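Local coordinates for RahU protein (Pseudomonas aeruginosa PAO1, PDB 6ZC2), which is an aegerolysin that interacts with the membrane lipid ceramide phosphorylethanolamine and is probably a glycolipid-binding protein, at residues W29-R34 / D39-T44; W90-P93 / T99-W102. All coordinates share one frame; numbering follows the deposited sequence.

Contact 1: residues W29-R34 / D39-T44; sequences WGKFYR and DDEIST. With EDO (1,2-ethanediol), chain C; EDO (1,2-ethanediol), chain K.
The beta hairpin formed by strands 29-34 and 41-42 closes one edge of the six-stranded sheet of the aegerolysin sandwich, and across it Arg34 and Asp40 are joined twice. Arg34 N donates to Asp40 O at 2.9 Å, while NE forms a salt bridge to Asp40 OD2, also 2.9 Å away. That carboxylate oxygen lies in the guanidinium plane, but NE meets it from above the carboxylate plane, the two flat groups being turned 44° apart. The bend at chi3 (-56°) turns the guanidinium toward the facing strand, where Ile42 CD1 rests over one face, offset toward its rim, 3.4 Å from Arg34 NH2. An arginine suits this place because its edge serves the acid while its flat face accepts a methyl group.

Further along, Ile42 N donates to Phe32 O. The Phe32 ring, packed inward on Ala25 and Leu27 of strand 19-27, takes Thr44 CG2 at its edge. Lys31 and Glu41 run obliquely past each other, with the methylenes of the lysine alongside the carboxylate; their charged ends turn to other partners, Lys31 NZ to Tyr3 and Glu41 OE2 to Arg65. A water ties the strands together, accepting from Phe32 N at 2.9 Å and donating to Glu41 OE2 and Ile42 O.

Contact 2: residues W90-P93 / T99-W102; sequences WDDP and TNTW. With EDO (1,2-ethanediol), chain J; TRS (2-amino-2-hydroxymethyl-propane-1,3-diol), chain B; EDO (1,2-ethanediol), chain D.
Trp90 and Trp102 stand on the same face of their two strands and meet through their first side-chain carbons, CB to CB 3.9 Å. Each has CG between its backbone N and carbonyl carbon (chi1 67° and 60°), and the indoles lead away from the facing strand, so the contact stays at the CB atoms. A tryptophan suits position 90 because its large ring packs against Phe76 and Ile125 while NE1 finds Thr72; the Trp102 ring lies against Ile125 and takes an ethanediol over one face, with C1 above the ring centre.

Asp91 and Thr101 occupy the other face, as the hydrogen-bonded pair of an antiparallel beta hairpin between strands 83-92 and 101-106 at the margin of the five-stranded sheet. Asp91 N donates to Thr101 O at 2.8 Å, and Thr101 N returns a bond to Asp91 O at 3.0 Å. Their short polar side chains share a water that accepts from Thr101 OG1 and donates to Asp91 OD2 and Thr99 O.

Beyond this pair, Asp92 and Asn100 lie side by side and point the same way, carboxylate and amide planes 59° apart. Their OD1 atoms, both acceptors, come within 3.3 Å of each other. The amino group of a bound Tris molecule, probably charged, lies near both and would ease the approach; it donates to Asn100 OD1 at 2.8 Å and to Pro93 O at 2.9 Å. Asp92 OD2 is held by Ile125 N, and Asn100 ND2 by the carbonyls of Asn119 and Gly122.

Overall arrangement
Contact 1 lies wholly earlier in the chain than contact 2, and their centres are about 17 Å apart. Each is a beta hairpin at the edge of a different sheet: strand 41-42 is outermost in the mixed six-stranded sheet, strand 101-106 in the antiparallel five-stranded one. The two sheets pack together in the single aegerolysin fold, and the hairpins meet in its interior, where Phe32 CE1 lies 3.8 Å from Trp90 CH2. One aromatic from each sheet thus contributes to a shared apolar core. Small molecules, probably from the crystallisation liquor, sit beside both hairpins.

Contact 1: residues W29-R34 / D39-T44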
# COMPACT_ATOMS: atom_id res chain seq x y z
N TRP A 29 -6.57 4.12 -10.85
CA TRP A 29 -6.14 3.36 -12.01
C TRP A 29 -5.60 2.01 -11.54
O TRP A 29 -4.95 1.94 -10.50
CB TRP A 29 -5.01 4.09 -12.75
CG TRP A 29 -5.45 5.38 -13.35
CD1 TRP A 29 -5.33 6.64 -12.81
CD2 TRP A 29 -6.12 5.55 -14.60
NE1 TRP A 29 -5.87 7.57 -13.66
CE2 TRP A 29 -6.36 6.93 -14.77
CE3 TRP A 29 -6.52 4.67 -15.60
CZ2 TRP A 29 -6.99 7.44 -15.90
CZ3 TRP A 29 -7.15 5.18 -16.72
CH2 TRP A 29 -7.38 6.55 -16.86
N GLY A 30 -5.86 0.96 -12.31
CA GLY A 30 -5.29 -0.34 -12.04
C GLY A 30 -6.23 -1.28 -11.31
O GLY A 30 -7.44 -1.07 -11.24
N LYS A 31 -5.64 -2.35 -10.76
CA LYS A 31 -6.37 -3.36 -10.01
C LYS A 31 -5.52 -3.81 -8.83
O LYS A 31 -4.30 -3.64 -8.82
CB LYS A 31 -6.74 -4.56 -10.89
CG LYS A 31 -5.59 -5.40 -11.30
CD LYS A 31 -6.10 -6.42 -12.28
CE LYS A 31 -5.03 -7.42 -12.59
NZ LYS A 31 -5.49 -8.50 -13.52
N PHE A 32 -6.18 -4.42 -7.84
CA PHE A 32 -5.47 -5.12 -6.77
C PHE A 32 -5.32 -6.59 -7.18
O PHE A 32 -6.18 -7.14 -7.89
CB PHE A 32 -6.23 -5.04 -5.45
CG PHE A 32 -6.19 -3.68 -4.79
CD1 PHE A 32 -5.01 -3.17 -4.27
CD2 PHE A 32 -7.35 -2.92 -4.66
CE1 PHE A 32 -4.98 -1.93 -3.64
CE2 PHE A 32 -7.33 -1.68 -4.03
CZ PHE A 32 -6.14 -1.18 -3.52
N TYR A 33 -4.24 -7.23 -6.73
CA TYR A 33 -4.02 -8.63 -7.04
C TYR A 33 -3.39 -9.36 -5.86
O TYR A 33 -2.79 -8.74 -4.98
CB TYR A 33 -3.19 -8.82 -8.31
CG TYR A 33 -1.73 -8.40 -8.26
CD1 TYR A 33 -1.35 -7.09 -8.51
CD2 TYR A 33 -0.73 -9.34 -8.02
CE1 TYR A 33 -0.00 -6.72 -8.52
CE2 TYR A 33 0.61 -8.99 -8.04
CZ TYR A 33 0.97 -7.68 -8.29
OH TYR A 33 2.30 -7.31 -8.32
N ARG A 34 -3.54 -10.68 -5.86
CA ARG A 34 -2.99 -11.53 -4.79
C ARG A 34 -1.51 -11.76 -5.09
O ARG A 34 -1.16 -12.59 -5.93
CB ARG A 34 -3.76 -12.84 -4.71
CG ARG A 34 -3.47 -13.65 -3.47
CD ARG A 34 -4.05 -15.06 -3.54
NE ARG A 34 -5.49 -15.06 -3.80
CZ ARG A 34 -6.42 -14.94 -2.85
NH1 ARG A 34 -6.06 -14.82 -1.58
NH2 ARG A 34 -7.71 -14.95 -3.17
N ASP A 39 -2.65 -12.02 -12.41
CA ASP A 39 -3.93 -12.48 -12.95
C ASP A 39 -4.98 -12.74 -11.87
O ASP A 39 -6.16 -12.88 -12.20
CB ASP A 39 -3.75 -13.78 -13.75
CG ASP A 39 -3.16 -13.55 -15.14
OD1 ASP A 39 -3.27 -12.43 -15.68
OD2 ASP A 39 -2.61 -14.52 -15.69
N ASP A 40 -4.57 -12.84 -10.60
CA ASP A 40 -5.49 -13.18 -9.51
C ASP A 40 -6.01 -11.89 -8.88
O ASP A 40 -5.49 -11.41 -7.87
CB ASP A 40 -4.78 -14.07 -8.50
CG ASP A 40 -5.72 -14.68 -7.48
OD1 ASP A 40 -6.94 -14.42 -7.53
OD2 ASP A 40 -5.23 -15.45 -6.62
N GLU A 41 -7.05 -11.32 -9.49
CA GLU A 41 -7.55 -10.03 -9.04
C GLU A 41 -8.31 -10.17 -7.72
O GLU A 41 -9.08 -11.11 -7.52
CB GLU A 41 -8.47 -9.40 -10.10
CG GLU A 41 -8.95 -8.03 -9.66
CD GLU A 41 -9.63 -7.21 -10.74
OE1 GLU A 41 -9.70 -7.67 -11.90
OE2 GLU A 41 -10.09 -6.09 -10.40
N ILE A 42 -8.07 -9.21 -6.81
CA ILE A 42 -8.74 -9.11 -5.52
C ILE A 42 -9.57 -7.83 -5.53
O ILE A 42 -9.11 -6.79 -6.00
CB ILE A 42 -7.70 -9.09 -4.37
CG1 ILE A 42 -6.82 -10.34 -4.40
CG2 ILE A 42 -8.38 -8.92 -3.00
CD1 ILE A 42 -7.54 -11.62 -4.05
N SER A 43 -10.81 -7.90 -5.02
CA SER A 43 -11.67 -6.73 -5.03
C SER A 43 -11.20 -5.69 -4.02
O SER A 43 -10.54 -5.99 -3.02
CB SER A 43 -13.11 -7.12 -4.70
OG SER A 43 -13.22 -7.53 -3.34
N THR A 44 -11.59 -4.44 -4.27
CA THR A 44 -11.33 -3.39 -3.28
C THR A 44 -12.00 -3.71 -1.95
O THR A 44 -11.44 -3.43 -0.89
CB THR A 44 -11.75 -2.01 -3.79
OG1 THR A 44 -13.18 -1.92 -3.88
CG2 THR A 44 -11.13 -1.73 -5.15
C1 EDO C . -4.46 -8.46 -1.04
O1 EDO C . -4.23 -9.76 -1.59
C2 EDO C . -4.36 -7.43 -2.16
O2 EDO C . -3.03 -7.40 -2.68
C1 EDO K . 6.27 -9.70 -9.40
O1 EDO K . 6.24 -10.97 -8.73
C2 EDO K . 5.06 -8.85 -9.01
O2 EDO K . 3.85 -9.62 -9.00
O HOH W 1 -7.32 -10.69 -13.48
O HOH W 2 -9.06 -4.93 -8.06
O HOH W 3 -8.77 -14.96 -5.70

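Contact 2: residues W90-P93 / T99-W102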
# COMPACT_ATOMS: atom_id res chain seq x y z
N TRP A 90 -0.06 5.88 -3.55
CA TRP A 90 0.99 5.69 -4.54
C TRP A 90 0.50 6.11 -5.93
O TRP A 90 -0.71 6.16 -6.20
CB TRP A 90 1.48 4.23 -4.61
CG TRP A 90 0.42 3.30 -5.14
CD1 TRP A 90 0.21 2.94 -6.45
CD2 TRP A 90 -0.63 2.68 -4.38
NE1 TRP A 90 -0.89 2.12 -6.54
CE2 TRP A 90 -1.43 1.95 -5.29
CE3 TRP A 90 -0.97 2.67 -3.03
CZ2 TRP A 90 -2.53 1.21 -4.89
CZ3 TRP A 90 -2.08 1.95 -2.63
CH2 TRP A 90 -2.85 1.23 -3.55
N ASP A 91 1.47 6.37 -6.81
CA ASP A 91 1.20 6.69 -8.21
C ASP A 91 2.35 6.16 -9.05
O ASP A 91 3.50 6.59 -8.87
CB ASP A 91 1.05 8.20 -8.40
CG ASP A 91 0.81 8.58 -9.84
OD1 ASP A 91 0.11 7.83 -10.55
OD2 ASP A 91 1.32 9.65 -10.26
N ASP A 92 2.05 5.23 -9.96
CA ASP A 92 3.02 4.58 -10.84
C ASP A 92 2.50 4.74 -12.26
O ASP A 92 1.77 3.87 -12.77
CB ASP A 92 3.15 3.10 -10.46
CG ASP A 92 4.21 2.35 -11.26
OD1 ASP A 92 4.79 2.92 -12.22
OD2 ASP A 92 4.46 1.17 -10.93
N PRO A 93 2.85 5.84 -12.94
CA PRO A 93 2.29 6.09 -14.28
C PRO A 93 2.91 5.20 -15.35
O PRO A 93 4.00 4.65 -15.22
CB PRO A 93 2.64 7.56 -14.55
CG PRO A 93 3.02 8.13 -13.21
CD PRO A 93 3.62 6.99 -12.45
N THR A 99 7.93 10.70 -12.63
CA THR A 99 8.48 10.11 -11.42
C THR A 99 7.37 9.37 -10.67
O THR A 99 6.25 9.88 -10.56
CB THR A 99 9.06 11.21 -10.52
OG1 THR A 99 10.11 11.90 -11.21
CG2 THR A 99 9.63 10.61 -9.24
N ASN A 100 7.69 8.18 -10.19
CA ASN A 100 6.75 7.45 -9.34
C ASN A 100 6.80 8.03 -7.93
O ASN A 100 7.85 8.47 -7.46
CB ASN A 100 7.14 5.97 -9.25
CG ASN A 100 7.30 5.32 -10.61
OD1 ASN A 100 6.56 5.62 -11.55
ND2 ASN A 100 8.28 4.43 -10.72
N THR A 101 5.65 8.03 -7.26
CA THR A 101 5.57 8.56 -5.90
C THR A 101 4.79 7.61 -5.01
O THR A 101 3.94 6.84 -5.47
CB THR A 101 4.92 9.96 -5.85
OG1 THR A 101 3.61 9.91 -6.43
CG2 THR A 101 5.77 10.98 -6.60
N TRP A 102 5.10 7.66 -3.71
CA TRP A 102 4.35 6.93 -2.70
C TRP A 102 4.61 7.56 -1.35
O TRP A 102 5.64 8.22 -1.14
CB TRP A 102 4.70 5.43 -2.69
CG TRP A 102 6.14 5.16 -2.39
CD1 TRP A 102 6.69 4.90 -1.17
CD2 TRP A 102 7.22 5.16 -3.33
NE1 TRP A 102 8.05 4.73 -1.29
CE2 TRP A 102 8.40 4.89 -2.60
CE3 TRP A 102 7.31 5.36 -4.71
CZ2 TRP A 102 9.65 4.81 -3.22
CZ3 TRP A 102 8.55 5.28 -5.32
CH2 TRP A 102 9.71 5.00 -4.57
C1 EDO J . 8.64 8.85 -2.90
O1 EDO J . 7.49 9.53 -3.41
C2 EDO J . 9.59 8.55 -4.04
O2 EDO J . 9.44 9.53 -5.07
C TRS B . 7.32 5.68 -15.18
C1 TRS B . 7.09 5.08 -16.56
C2 TRS B . 6.66 7.05 -15.08
C3 TRS B . 8.82 5.80 -14.92
N TRS B . 6.72 4.79 -14.18
O1 TRS B . 7.62 3.77 -16.60
O2 TRS B . 7.14 7.88 -16.12
O3 TRS B . 9.03 6.29 -13.61
C1 EDO D . -2.14 6.08 -14.35
O1 EDO D . -1.15 5.67 -15.29
C2 EDO D . -1.46 6.37 -13.02
O2 EDO D . -0.70 7.59 -13.10
O HOH W 4 3.84 10.32 -9.23